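Local atomic coordinates of bacterial leucyl aminopeptidase (Legionella pneumophila, PDB entry 6ESL), a protein that probably removes N-terminal residues, leucine among them, from peptides as a secreted two-zinc aminopeptidase of peptidase family M28. Residues Thr183-Gln188 with Ala254-Arg258; Tyr249-Tyr253 with Val266-Phe270; Val281-Met285 with Cys333-Ala337. All blocks are in the same frame, centred on the assembly; numbering follows the deposited sequence.

Contact 1: residues Thr183-Gln188 with Ala254-Arg258; sequences TGWYKQ and AAEER. With ZN (zinc ion), chain E.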
loop_
_atom_site.group_PDB
_atom_site.type_symbol
_atom_site.label_atom_id
_atom_site.label_comp_id
_atom_site.label_asym_id
_atom_site.label_seq_id
_atom_site.Cartn_x
_atom_site.Cartn_y
_atom_site.Cartn_z
ATOM N N THR B 183 -14.638 -20.685 -21.649
ATOM C CA THR B 183 -14.027 -21.119 -20.378
ATOM C C THR B 183 -13.482 -22.560 -20.465
ATOM O O THR B 183 -13.707 -23.353 -19.574
ATOM C CB THR B 183 -15.085 -21.041 -19.297
ATOM O OG1 THR B 183 -15.833 -19.812 -19.437
ATOM C CG2 THR B 183 -14.386 -21.024 -17.930
ATOM N N GLY B 184 -12.907 -22.931 -21.598
ATOM C CA GLY B 184 -12.538 -24.337 -21.823
ATOM C C GLY B 184 -13.636 -25.361 -21.577
ATOM O O GLY B 184 -14.696 -25.263 -22.155
ATOM N N TRP B 185 -13.337 -26.394 -20.782
ATOM C CA TRP B 185 -14.307 -27.457 -20.593
ATOM C C TRP B 185 -15.515 -26.970 -19.848
ATOM O O TRP B 185 -16.549 -27.603 -19.847
ATOM C CB TRP B 185 -13.577 -28.809 -20.114
ATOM C CG TRP B 185 -13.661 -28.816 -18.683
ATOM C CD1 TRP B 185 -13.021 -27.957 -17.864
ATOM C CD2 TRP B 185 -14.537 -29.593 -17.860
ATOM N NE1 TRP B 185 -13.405 -28.153 -16.575
ATOM C CE2 TRP B 185 -14.340 -29.157 -16.535
ATOM C CE3 TRP B 185 -15.456 -30.624 -18.097
ATOM C CZ2 TRP B 185 -15.019 -29.708 -15.454
ATOM C CZ3 TRP B 185 -16.138 -31.179 -17.008
ATOM C CH2 TRP B 185 -15.911 -30.715 -15.705
ATOM N N TYR B 186 -15.411 -25.831 -19.164
ATOM C CA TYR B 186 -16.559 -25.333 -18.435
ATOM C C TYR B 186 -17.574 -24.745 -19.394
ATOM O O TYR B 186 -17.221 -23.909 -20.246
ATOM C CB TYR B 186 -16.158 -24.241 -17.427
ATOM C CG TYR B 186 -15.321 -24.786 -16.296
ATOM C CD1 TYR B 186 -15.912 -25.384 -15.188
ATOM C CD2 TYR B 186 -13.940 -24.750 -16.356
ATOM C CE1 TYR B 186 -15.153 -25.999 -14.187
ATOM C CE2 TYR B 186 -13.152 -25.261 -15.323
ATOM C CZ TYR B 186 -13.801 -25.895 -14.211
ATOM O OH TYR B 186 -13.051 -26.492 -13.192
ATOM N N LYS B 187 -18.825 -25.157 -19.251
ATOM C CA LYS B 187 -19.828 -24.622 -20.181
ATOM C C LYS B 187 -20.252 -23.175 -19.956
ATOM O O LYS B 187 -20.665 -22.517 -20.902
ATOM C CB LYS B 187 -21.044 -25.535 -20.251
ATOM C CG LYS B 187 -21.670 -25.818 -18.924
ATOM C CD LYS B 187 -22.935 -26.658 -19.089
ATOM C CE LYS B 187 -22.614 -28.147 -19.269
ATOM N NZ LYS B 187 -23.883 -28.854 -18.891
ATOM N N GLN B 188 -20.137 -22.649 -18.724
ATOM C CA GLN B 188 -20.383 -21.179 -18.485
ATOM C C GLN B 188 -19.299 -20.283 -19.074
ATOM O O GLN B 188 -18.124 -20.405 -18.686
ATOM C CB GLN B 188 -20.506 -20.900 -16.985
ATOM C CG GLN B 188 -20.828 -19.499 -16.489
ATOM C CD GLN B 188 -20.769 -19.478 -14.990
ATOM O OE1 GLN B 188 -19.633 -19.548 -14.420
ATOM N NE2 GLN B 188 -21.947 -19.415 -14.298
ATOM N N ALA B 254 -16.851 -16.124 -15.379
ATOM C CA ALA B 254 -17.244 -17.480 -15.119
ATOM C C ALA B 254 -16.231 -18.160 -14.191
ATOM O O ALA B 254 -15.039 -17.782 -14.176
ATOM C CB ALA B 254 -17.235 -18.248 -16.448
ATOM N N ALA B 255 -16.712 -19.177 -13.450
ATOM C CA ALA B 255 -15.843 -20.167 -12.897
ATOM C C ALA B 255 -14.739 -19.603 -11.964
ATOM O O ALA B 255 -13.626 -20.149 -11.883
ATOM C CB ALA B 255 -15.210 -21.041 -14.036
ATOM N N GLU B 256 -15.027 -18.540 -11.246
ATOM C CA GLU B 256 -14.148 -18.024 -10.234
ATOM C C GLU B 256 -13.891 -19.052 -9.129
ATOM O O GLU B 256 -12.735 -19.181 -8.681
ATOM C CB GLU B 256 -14.597 -16.710 -9.697
ATOM C CG GLU B 256 -13.580 -15.992 -8.809
ATOM C CD GLU B 256 -13.582 -16.453 -7.344
ATOM O OE1 GLU B 256 -14.511 -17.246 -6.968
ATOM O OE2 GLU B 256 -12.531 -16.222 -6.642
ATOM N N GLU B 257 -14.945 -19.837 -8.778
ATOM C CA GLU B 257 -14.859 -20.764 -7.650
ATOM C C GLU B 257 -14.062 -21.992 -8.031
ATOM O O GLU B 257 -13.773 -22.825 -7.203
ATOM C CB GLU B 257 -16.238 -21.201 -7.231
ATOM C CG GLU B 257 -17.133 -20.076 -6.694
ATOM C CD GLU B 257 -16.709 -19.551 -5.331
ATOM O OE1 GLU B 257 -15.705 -20.011 -4.789
ATOM O OE2 GLU B 257 -17.436 -18.680 -4.883
ATOM N N ARG B 258 -13.692 -22.119 -9.324
ATOM C CA ARG B 258 -12.853 -23.261 -9.825
ATOM C C ARG B 258 -11.387 -22.884 -9.854
ATOM O O ARG B 258 -10.563 -23.654 -10.341
ATOM C CB ARG B 258 -13.306 -23.727 -11.194
ATOM C CG ARG B 258 -14.869 -23.974 -11.228
ATOM C CD ARG B 258 -15.257 -25.184 -10.372
ATOM N NE ARG B 258 -14.550 -26.354 -10.786
ATOM C CZ ARG B 258 -14.724 -27.578 -10.254
ATOM N NH1 ARG B 258 -15.675 -27.824 -9.330
ATOM N NH2 ARG B 258 -14.084 -28.615 -10.773
HETATM ZN ZN ZN E . -15.776 -17.168 -3.657
#

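Contact 2: residues Tyr249-Tyr253 with Val266-Phe270; sequences YFIWY and VVQHF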
loop_
_atom_site.group_PDB
_atom_site.type_symbol
_atom_site.label_atom_id
_atom_site.label_comp_id
_atom_site.label_asym_id
_atom_site.label_seq_id
_atom_site.Cartn_x
_atom_site.Cartn_y
_atom_site.Cartn_z
ATOM N N TYR B 249 -14.929 -1.366 -19.388
ATOM C CA TYR B 249 -15.496 -2.711 -19.477
ATOM C C TYR B 249 -16.200 -3.096 -18.171
ATOM O O TYR B 249 -15.661 -2.948 -17.102
ATOM C CB TYR B 249 -14.443 -3.770 -19.875
ATOM C CG TYR B 249 -13.862 -3.720 -21.285
ATOM C CD1 TYR B 249 -12.769 -2.972 -21.561
ATOM C CD2 TYR B 249 -14.391 -4.550 -22.324
ATOM C CE1 TYR B 249 -12.199 -2.952 -22.857
ATOM C CE2 TYR B 249 -13.855 -4.557 -23.600
ATOM C CZ TYR B 249 -12.751 -3.767 -23.859
ATOM O OH TYR B 249 -12.147 -3.791 -25.075
ATOM N N PHE B 250 -17.358 -3.663 -18.299
ATOM C CA PHE B 250 -17.993 -4.407 -17.256
ATOM C C PHE B 250 -17.949 -5.898 -17.523
ATOM O O PHE B 250 -18.398 -6.348 -18.527
ATOM C CB PHE B 250 -19.429 -3.931 -16.927
ATOM C CG PHE B 250 -19.473 -2.567 -16.320
ATOM C CD1 PHE B 250 -19.491 -1.431 -17.168
ATOM C CD2 PHE B 250 -19.559 -2.366 -14.918
ATOM C CE1 PHE B 250 -19.551 -0.139 -16.597
ATOM C CE2 PHE B 250 -19.629 -1.098 -14.349
ATOM C CZ PHE B 250 -19.604 0.010 -15.181
ATOM N N ILE B 251 -17.387 -6.680 -16.573
ATOM C CA ILE B 251 -17.128 -8.068 -16.832
ATOM C C ILE B 251 -17.679 -8.923 -15.721
ATOM O O ILE B 251 -17.369 -8.669 -14.564
ATOM C CB ILE B 251 -15.593 -8.308 -17.006
ATOM C CG1 ILE B 251 -15.031 -7.333 -18.027
ATOM C CG2 ILE B 251 -15.345 -9.766 -17.427
ATOM C CD1 ILE B 251 -13.638 -7.594 -18.565
ATOM N N TRP B 252 -18.406 -9.991 -16.069
ATOM C CA TRP B 252 -18.834 -10.972 -15.135
ATOM C C TRP B 252 -18.099 -12.275 -15.452
ATOM O O TRP B 252 -18.378 -12.913 -16.449
ATOM C CB TRP B 252 -20.300 -11.181 -15.147
ATOM C CG TRP B 252 -21.131 -9.949 -14.637
ATOM C CD1 TRP B 252 -21.654 -9.775 -13.402
ATOM C CD2 TRP B 252 -21.451 -8.746 -15.368
ATOM N NE1 TRP B 252 -22.294 -8.566 -13.307
ATOM C CE2 TRP B 252 -22.185 -7.917 -14.496
ATOM C CE3 TRP B 252 -21.177 -8.278 -16.674
ATOM C CZ2 TRP B 252 -22.696 -6.650 -14.908
ATOM C CZ3 TRP B 252 -21.665 -6.989 -17.048
ATOM C CH2 TRP B 252 -22.405 -6.214 -16.177
ATOM N N TYR B 253 -17.168 -12.683 -14.568
ATOM C CA TYR B 253 -16.356 -13.808 -14.870
ATOM C C TYR B 253 -17.063 -15.114 -14.544
ATOM O O TYR B 253 -17.723 -15.191 -13.559
ATOM C CB TYR B 253 -15.044 -13.761 -14.013
ATOM C CG TYR B 253 -14.313 -12.492 -14.135
ATOM C CD1 TYR B 253 -13.557 -12.199 -15.320
ATOM C CD2 TYR B 253 -14.289 -11.576 -13.092
ATOM C CE1 TYR B 253 -12.794 -11.042 -15.399
ATOM C CE2 TYR B 253 -13.624 -10.358 -13.215
ATOM C CZ TYR B 253 -12.873 -10.109 -14.344
ATOM O OH TYR B 253 -12.188 -8.938 -14.429
ATOM N N VAL B 266 -10.261 -14.420 -19.691
ATOM C CA VAL B 266 -10.457 -13.027 -20.086
ATOM C C VAL B 266 -9.142 -12.265 -20.231
ATOM O O VAL B 266 -8.960 -11.498 -21.177
ATOM C CB VAL B 266 -11.360 -12.281 -19.084
ATOM C CG1 VAL B 266 -11.491 -10.818 -19.478
ATOM C CG2 VAL B 266 -12.726 -12.944 -19.006
ATOM N N VAL B 267 -8.230 -12.479 -19.288
ATOM C CA VAL B 267 -6.931 -11.815 -19.310
ATOM C C VAL B 267 -6.137 -12.242 -20.537
ATOM O O VAL B 267 -5.473 -11.432 -21.183
ATOM C CB VAL B 267 -6.113 -12.129 -18.044
ATOM C CG1 VAL B 267 -4.739 -11.481 -18.126
ATOM C CG2 VAL B 267 -6.858 -11.661 -16.803
ATOM N N GLN B 268 -6.217 -13.531 -20.845
ATOM C CA GLN B 268 -5.536 -14.103 -21.970
ATOM C C GLN B 268 -6.150 -13.587 -23.271
ATOM O O GLN B 268 -5.416 -13.280 -24.204
ATOM C CB GLN B 268 -5.582 -15.638 -21.940
ATOM C CG GLN B 268 -4.531 -16.283 -22.835
ATOM C CD GLN B 268 -4.456 -17.820 -22.708
ATOM O OE1 GLN B 268 -4.500 -18.547 -23.690
ATOM N NE2 GLN B 268 -4.323 -18.310 -21.506
ATOM N N HIS B 269 -7.481 -13.506 -23.322
ATOM C CA HIS B 269 -8.192 -12.951 -24.442
ATOM C C HIS B 269 -7.690 -11.532 -24.755
ATOM O O HIS B 269 -7.409 -11.238 -25.943
ATOM C CB HIS B 269 -9.697 -12.939 -24.234
ATOM C CG HIS B 269 -10.473 -12.450 -25.422
ATOM N ND1 HIS B 269 -10.701 -11.106 -25.653
ATOM C CD2 HIS B 269 -11.024 -13.114 -26.469
ATOM C CE1 HIS B 269 -11.378 -10.965 -26.785
ATOM N NE2 HIS B 269 -11.610 -12.164 -27.275
ATOM N N PHE B 270 -7.587 -10.698 -23.725
ATOM C CA PHE B 270 -7.150 -9.329 -23.903
ATOM C C PHE B 270 -5.687 -9.246 -24.356
ATOM O O PHE B 270 -5.339 -8.360 -25.138
ATOM C CB PHE B 270 -7.274 -8.514 -22.602
ATOM C CG PHE B 270 -8.660 -7.900 -22.376
ATOM C CD1 PHE B 270 -9.784 -8.663 -22.378
ATOM C CD2 PHE B 270 -8.785 -6.571 -22.068
ATOM C CE1 PHE B 270 -11.056 -8.097 -22.157
ATOM C CE2 PHE B 270 -10.048 -6.006 -21.782
ATOM C CZ PHE B 270 -11.177 -6.766 -21.817
#

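Contact 3: residues Val281-Met285 with Cys333-Ala337; sequences VQFDM and CSDHA. With ZN (zinc ion), chain F.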
loop_
_atom_site.group_PDB
_atom_site.type_symbol
_atom_site.label_atom_id
_atom_site.label_comp_id
_atom_site.label_asym_id
_atom_site.label_seq_id
_atom_site.Cartn_x
_atom_site.Cartn_y
_atom_site.Cartn_z
ATOM N N VAL B 281 -10.790 -3.033 -11.251
ATOM C CA VAL B 281 -11.282 -3.257 -9.916
ATOM C C VAL B 281 -12.129 -4.538 -9.926
ATOM O O VAL B 281 -12.794 -4.878 -10.969
ATOM C CB VAL B 281 -12.059 -2.029 -9.354
ATOM C CG1 VAL B 281 -13.247 -1.674 -10.210
ATOM C CG2 VAL B 281 -12.493 -2.181 -7.904
ATOM N N GLN B 282 -12.097 -5.242 -8.812
ATOM C CA GLN B 282 -12.886 -6.429 -8.598
ATOM C C GLN B 282 -13.858 -6.224 -7.435
ATOM O O GLN B 282 -13.462 -5.821 -6.315
ATOM C CB GLN B 282 -11.960 -7.611 -8.335
ATOM C CG GLN B 282 -12.586 -8.934 -7.888
ATOM C CD GLN B 282 -13.385 -9.613 -8.971
ATOM O OE1 GLN B 282 -13.479 -9.116 -10.107
ATOM N NE2 GLN B 282 -13.891 -10.819 -8.655
ATOM N N PHE B 283 -15.109 -6.571 -7.700
ATOM C CA PHE B 283 -16.178 -6.610 -6.661
ATOM C C PHE B 283 -16.590 -8.032 -6.357
ATOM O O PHE B 283 -17.319 -8.693 -7.187
ATOM C CB PHE B 283 -17.347 -5.737 -7.079
ATOM C CG PHE B 283 -17.016 -4.292 -7.136
ATOM C CD1 PHE B 283 -17.121 -3.483 -5.987
ATOM C CD2 PHE B 283 -16.570 -3.720 -8.277
ATOM C CE1 PHE B 283 -16.760 -2.137 -6.020
ATOM C CE2 PHE B 283 -16.271 -2.389 -8.334
ATOM C CZ PHE B 283 -16.300 -1.620 -7.166
ATOM N N ASP B 284 -16.033 -8.517 -5.254
ATOM C CA ASP B 284 -16.329 -9.822 -4.731
ATOM C C ASP B 284 -16.770 -9.637 -3.289
ATOM O O ASP B 284 -15.963 -9.410 -2.387
ATOM C CB ASP B 284 -15.092 -10.718 -4.786
ATOM C CG ASP B 284 -15.358 -12.112 -4.253
ATOM O OD1 ASP B 284 -16.506 -12.383 -3.841
ATOM O OD2 ASP B 284 -14.419 -12.936 -4.244
ATOM N N MET B 285 -18.074 -9.742 -3.101
ATOM C CA MET B 285 -18.737 -9.676 -1.809
ATOM C C MET B 285 -18.845 -8.199 -1.400
ATOM O O MET B 285 -17.880 -7.515 -0.963
ATOM C CB MET B 285 -18.172 -10.582 -0.718
ATOM C CG MET B 285 -17.988 -11.998 -1.175
ATOM S SD MET B 285 -17.386 -13.146 0.035
ATOM C CE MET B 285 -15.873 -12.381 0.602
ATOM N N CYS B 333 -7.295 -15.294 -4.362
ATOM C CA CYS B 333 -8.419 -14.808 -3.570
ATOM C C CYS B 333 -9.642 -14.581 -4.450
ATOM O O CYS B 333 -10.702 -15.171 -4.235
ATOM C CB CYS B 333 -8.045 -13.514 -2.844
ATOM S SG CYS B 333 -9.363 -12.827 -1.816
ATOM N N SER B 334 -9.475 -13.719 -5.444
ATOM C CA SER B 334 -10.499 -13.424 -6.416
ATOM C C SER B 334 -9.896 -12.952 -7.718
ATOM O O SER B 334 -8.696 -12.942 -7.893
ATOM C CB SER B 334 -11.464 -12.369 -5.883
ATOM O OG SER B 334 -12.697 -12.401 -6.516
ATOM N N ASP B 335 -10.763 -12.555 -8.638
ATOM C CA ASP B 335 -10.372 -12.342 -10.033
ATOM C C ASP B 335 -9.368 -11.208 -10.297
ATOM O O ASP B 335 -8.669 -11.240 -11.296
ATOM C CB ASP B 335 -11.632 -12.207 -10.961
ATOM C CG ASP B 335 -12.483 -13.391 -10.869
ATOM O OD1 ASP B 335 -12.001 -14.469 -11.304
ATOM O OD2 ASP B 335 -13.688 -13.197 -10.429
ATOM N N HIS B 336 -9.224 -10.264 -9.371
ATOM C CA HIS B 336 -8.184 -9.258 -9.518
ATOM C C HIS B 336 -6.820 -9.890 -9.641
ATOM O O HIS B 336 -5.944 -9.319 -10.325
ATOM C CB HIS B 336 -8.198 -8.311 -8.322
ATOM C CG HIS B 336 -8.046 -9.013 -7.018
ATOM N ND1 HIS B 336 -9.074 -9.795 -6.473
ATOM C CD2 HIS B 336 -6.980 -9.094 -6.158
ATOM C CE1 HIS B 336 -8.594 -10.327 -5.331
ATOM N NE2 HIS B 336 -7.328 -9.918 -5.134
ATOM N N ALA B 337 -6.630 -11.073 -9.071
ATOM C CA ALA B 337 -5.324 -11.713 -9.086
ATOM C C ALA B 337 -4.863 -12.073 -10.475
ATOM O O ALA B 337 -3.659 -12.078 -10.763
ATOM C CB ALA B 337 -5.292 -12.942 -8.154
HETATM ZN ZN ZN F . -16.277 -14.663 -4.477
HETATM O O HOH W 1 -15.438 -14.494 -2.462
#

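Contact 1: residues Thr183-Gln188 with Ala254-Arg258
The ring of Tyr186 lies with one face over the methyl of Ala255, CG of the tyrosine standing 4.4 Å from CB of the alanine, while the indole NE1 of its neighbour Trp185 sits over the opposite face near the rim. Across the outer end of the ring comes Arg258, its guanidinium plane turned 63° from the phenol ring. Bends at chi2 and chi3 curl the arginine so that CG passes beside CE1 of Tyr186 and NE ends up 2.8 Å from Tyr186 OH, in a nearly straight bond (160°) that lies close to the guanidinium plane; NH2 adds only a weak one. Glu22 of the second subunit completes this polar cluster: it takes a hydrogen bond with Tyr186 OH and a salt bridge from Arg258 NH2, so the pair belongs to the dimer interface as well.

Residues 183-188 form the connection of a beta hairpin between strands 176-183 and 188-195. A type II' turn runs from Thr183 to Tyr186, with Gly184 at its positive-phi corner. CG2 of Thr183 packs against Ala255 CB, 4.0 Å away.

On the other flank Gln188 reaches out fully extended, CG anti to the backbone N (chi1 -177°). Its CG passes along Ala254 CB, and OE1 accepts the backbone N-H of Ala255 at 3.1 Å, almost in line with the C=O bond. The amide nitrogen NE2 is tied instead to the carbonyl oxygens of Arg146 and Gly153. Past Ala255 the same loop continues to the metal centre, where Glu257 OE2 binds a zinc ion at 2.6 Å and Asp222 is a further ligand.

Contact 2: residues Tyr249-Tyr253 with Val266-Phe270
Aromatic packing comes first: Phe270 drives its outer edge into the face of Tyr249. CZ of Phe270 stands 3.8 Å above the Tyr249 ring plane, over its centre, and the two planes are inclined at 61° with centroids 5.0 Å apart, an edge-to-face pair. A second edge-to-face partner of Phe270 is Trp339.

The aliphatic contacts follow along the strand. Ile251 is the middle piece: with chi2 at -167° its CD1 is stretched away from the sheet, reaching Val266 CG1 at 4.0 Å and Phe270 CZ at 4.2 Å. Further on, Val266 CG2 meets the edge of the Tyr253 ring close to its plane, 3.9 Å from CD1, the two side chains crossing at about a right angle. The hydroxyl of Tyr253 is hydrogen-bonded with Trp339 NE1.

No hydrogen bond links the two segments. Alternate strand residues, 249, 251 and 253, meet one turn of helix, Val266 and Phe270, with the segment axes 11.9 Å apart at 134°. This is a helix packed on the mixed central sheet, part of the beta-alpha-beta crossover from strand 248-253 through helix 261-272 to the parallel strand 277-282 in the M28 alpha/beta fold.

Contact 3: residues Val281-Met285 with Cys333-Ala337
Hydrogen bonds centre on Ser334, whose OG stands between two side chains of the other segment. Gln282 NE2 donates to it at 2.9 Å, with the serine oxygen tilted 22° from the amide plane; OG in turn donates to Asp284 OD2, also at 2.9 Å, approaching on the anti side of that carboxylate and somewhat out of its plane. The same Gln282 NE2 also makes a weak bond to Asp335 OD2, across a carboxylate turned almost perpendicular to the amide. A bend at chi2 (69°) swings the amide of Gln282 over to these two partners.

The stem of the glutamine packs as well. Gln282 CB rests against His336 CB at 3.8 Å, and CG lies at the edge of the imidazole, near ND1. Farther out, Gln282 CD and OE1 each lie 3.7 Å from Asp335 CB. The histidine ring itself is stacked with Phe348.

Metal coordination is the third element. Asp284 chelates a zinc ion through both oxygens, OD1 at 2.4 Å and OD2 at 2.5 Å; a water, His209 and Asp222 complete the ligands.

The chain of donors therefore runs from Gln282 through Ser334 to a metal-binding oxygen. Ser334 is a second-shell residue that, together with the chelated zinc ion, would steady the rotation of the Asp284 carboxylate, and its bond would be expected to draw some electron density from OD2 and slightly temper its hold on the zinc.

How the contacts relate
Contacts 1 and 2 share one run of chain: strand 249-253 passes directly into loop 254-258, so the helix-backed sheet of contact 2 leads straight to zinc ligand Glu257, and their centres lie 13 Å apart. Contact 3 brings Asp284 to the other zinc from just past strand 277-282, which follows helix 261-272. Asp222 bridges the two metal sites. Contacts 1 and 3 touch through Glu256, whose CG is 3.2 Å from Asp335 OD2. Contacts 2 and 3 meet at Tyr253, where CE2 approaches Gln282 OE1 to 3.4 Å. The polar cluster of contact 1 also takes in Glu22 of the second subunit, whereas the segments of contact 3 touch no other chain.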